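Local coordinates for protein 6-phosphogluconolactonase (Shewanella baltica, PDB 3NWP) that probably hydrolyses 6-phosphogluconolactone to 6-phosphogluconate, the second step of the pentose phosphate pathway, at residues T6-F11 against V227-S232. Sequence-based numbering, arbitrary orientation.
Sequences TVFKSF and VDVFWS
Val229 N donates to Val7 O (2.9 Å), Lys9 N to Val229 O (2.8 Å) and Trp231 N to Lys9 O, the staggered ladder by which parallel strands pair; the last rung, from Phe11 N to Trp231 O, is bent to 129° and weak. Where the ladder starts, a water takes the N-H of Val7 and donates to Val227 O. A second water accepts from Lys9 NZ and donates to Asp228 OD2, bridging charges that stand 4.0 Å apart, NZ to OD2, too far for a salt bridge. On the same face, one side of the Phe230 ring meets Lys9 CD, near CE1 and CZ, and Phe11 CE1, 3.5 Å from CD2, the rings nearly parallel (20°) but slid apart. A serine in place of Phe230 would probably leave the Lys9 chain and the Phe11 ring without their shared apolar support. On the other face the Phe8 side chain swings away from its backbone N (chi1 179°), carrying CD1 to Val229 CG1 and CE1 to Trp231 CB. Helix 14-36 covers the Phe230 face and helix 196-206 the opposite one. Strand 8-11 thus adds a parallel edge to inner strand 227-232, beside 189-194, in the three-layer alpha/beta fold of the 6-phosphogluconolactonase family.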
loop_
_atom_site.group_PDB
_atom_site.type_symbol
_atom_site.label_atom_id
_atom_site.label_comp_id
_atom_site.label_asym_id
_atom_site.label_seq_id
_atom_site.Cartn_x
_atom_site.Cartn_y
_atom_site.Cartn_z
ATOM N N THR A 6 2.873 -14.656 -12.712
ATOM C CA THR A 6 3.307 -14.225 -11.401
ATOM C C THR A 6 4.796 -13.860 -11.467
ATOM O O THR A 6 5.559 -14.415 -12.312
ATOM C CB THR A 6 3.093 -15.272 -10.259
ATOM O OG1 THR A 6 4.052 -16.337 -10.381
ATOM C CG2 THR A 6 1.651 -15.834 -10.185
ATOM N N VAL A 7 5.243 -13.004 -10.537
ATOM C CA VAL A 7 6.642 -12.766 -10.239
ATOM C C VAL A 7 6.766 -12.919 -8.725
ATOM O O VAL A 7 6.187 -12.115 -7.983
ATOM C CB VAL A 7 7.148 -11.410 -10.676
ATOM C CG1 VAL A 7 8.600 -11.155 -10.195
ATOM C CG2 VAL A 7 7.059 -11.256 -12.218
ATOM N N PHE A 8 7.501 -13.925 -8.278
ATOM C CA PHE A 8 7.503 -14.349 -6.907
ATOM C C PHE A 8 8.947 -14.494 -6.441
ATOM O O PHE A 8 9.769 -15.207 -7.064
ATOM C CB PHE A 8 6.748 -15.661 -6.783
ATOM C CG PHE A 8 6.715 -16.185 -5.365
ATOM C CD1 PHE A 8 5.766 -15.757 -4.448
ATOM C CD2 PHE A 8 7.694 -17.093 -4.964
ATOM C CE1 PHE A 8 5.778 -16.248 -3.115
ATOM C CE2 PHE A 8 7.710 -17.561 -3.632
ATOM C CZ PHE A 8 6.747 -17.145 -2.745
ATOM N N LYS A 9 9.302 -13.793 -5.371
ATOM C CA LYS A 9 10.650 -13.793 -4.778
ATOM C C LYS A 9 10.565 -14.250 -3.338
ATOM O O LYS A 9 9.876 -13.622 -2.516
ATOM C CB LYS A 9 11.251 -12.419 -4.902
ATOM C CG LYS A 9 11.394 -11.966 -6.349
ATOM C CD LYS A 9 12.234 -10.708 -6.431
ATOM C CE LYS A 9 12.349 -10.190 -7.870
ATOM N NZ LYS A 9 13.450 -9.128 -7.900
ATOM N N SER A 10 11.209 -15.362 -3.034
ATOM C CA SER A 10 11.256 -15.862 -1.665
ATOM C C SER A 10 12.653 -15.684 -1.087
ATOM O O SER A 10 13.659 -15.555 -1.817
ATOM C CB SER A 10 10.869 -17.339 -1.609
ATOM O OG SER A 10 11.816 -18.183 -2.290
ATOM N N PHE A 11 12.673 -15.672 0.258
ATOM C CA PHE A 11 13.877 -15.375 1.031
ATOM C C PHE A 11 13.954 -16.286 2.261
ATOM O O PHE A 11 12.948 -16.798 2.726
ATOM C CB PHE A 11 13.882 -13.922 1.486
ATOM C CG PHE A 11 13.871 -12.973 0.353
ATOM C CD1 PHE A 11 12.672 -12.589 -0.227
ATOM C CD2 PHE A 11 15.077 -12.491 -0.184
ATOM C CE1 PHE A 11 12.677 -11.750 -1.330
ATOM C CE2 PHE A 11 15.082 -11.642 -1.288
ATOM C CZ PHE A 11 13.885 -11.261 -1.840
ATOM N N VAL A 227 3.935 -6.335 -10.760
ATOM C CA VAL A 227 3.733 -6.690 -9.379
ATOM C C VAL A 227 4.766 -7.741 -9.009
ATOM O O VAL A 227 4.850 -8.821 -9.621
ATOM C CB VAL A 227 2.334 -7.309 -9.158
ATOM C CG1 VAL A 227 2.186 -7.752 -7.689
ATOM C CG2 VAL A 227 1.267 -6.338 -9.510
ATOM N N ASP A 228 5.578 -7.448 -7.994
ATOM C CA ASP A 228 6.569 -8.400 -7.522
ATOM C C ASP A 228 6.140 -8.826 -6.089
ATOM O O ASP A 228 5.974 -7.963 -5.183
ATOM C CB ASP A 228 7.958 -7.813 -7.427
ATOM C CG ASP A 228 8.590 -7.525 -8.797
ATOM O OD1 ASP A 228 7.918 -7.130 -9.759
ATOM O OD2 ASP A 228 9.829 -7.668 -8.860
ATOM N N VAL A 229 5.957 -10.118 -5.862
ATOM C CA VAL A 229 5.583 -10.625 -4.541
ATOM C C VAL A 229 6.818 -11.081 -3.790
ATOM O O VAL A 229 7.652 -11.842 -4.313
ATOM C CB VAL A 229 4.628 -11.821 -4.692
ATOM C CG1 VAL A 229 4.248 -12.408 -3.304
ATOM C CG2 VAL A 229 3.378 -11.406 -5.539
ATOM N N PHE A 230 7.050 -10.488 -2.626
ATOM C CA PHE A 230 8.187 -10.801 -1.744
ATOM C C PHE A 230 7.697 -11.590 -0.545
ATOM O O PHE A 230 6.754 -11.122 0.165
ATOM C CB PHE A 230 8.838 -9.519 -1.241
ATOM C CG PHE A 230 9.818 -8.889 -2.188
ATOM C CD1 PHE A 230 9.460 -8.474 -3.489
ATOM C CD2 PHE A 230 11.121 -8.678 -1.799
ATOM C CE1 PHE A 230 10.395 -7.934 -4.325
ATOM C CE2 PHE A 230 12.061 -8.132 -2.650
ATOM C CZ PHE A 230 11.727 -7.742 -3.896
ATOM N N TRP A 231 8.282 -12.751 -0.288
ATOM C CA TRP A 231 7.799 -13.604 0.785
ATOM C C TRP A 231 8.931 -14.273 1.532
ATOM O O TRP A 231 9.945 -14.626 0.947
ATOM C CB TRP A 231 6.830 -14.690 0.242
ATOM C CG TRP A 231 6.338 -15.677 1.299
ATOM C CD1 TRP A 231 5.273 -15.537 2.136
ATOM C CD2 TRP A 231 6.917 -16.947 1.597
ATOM N NE1 TRP A 231 5.176 -16.605 2.971
ATOM C CE2 TRP A 231 6.170 -17.498 2.663
ATOM C CE3 TRP A 231 8.019 -17.650 1.098
ATOM C CZ2 TRP A 231 6.456 -18.751 3.212
ATOM C CZ3 TRP A 231 8.316 -18.878 1.648
ATOM C CH2 TRP A 231 7.513 -19.425 2.693
ATOM N N SER A 232 8.741 -14.478 2.842
ATOM C CA SER A 232 9.560 -15.381 3.685
ATOM C C SER A 232 8.666 -16.071 4.662
ATOM O O SER A 232 7.634 -15.501 5.065
ATOM C CB SER A 232 10.608 -14.574 4.451
ATOM O OG SER A 232 11.465 -15.472 5.154
HETATM O O HOH W 1 3.311 -11.122 -9.340
HETATM O O HOH W 2 11.880 -7.055 -7.359
#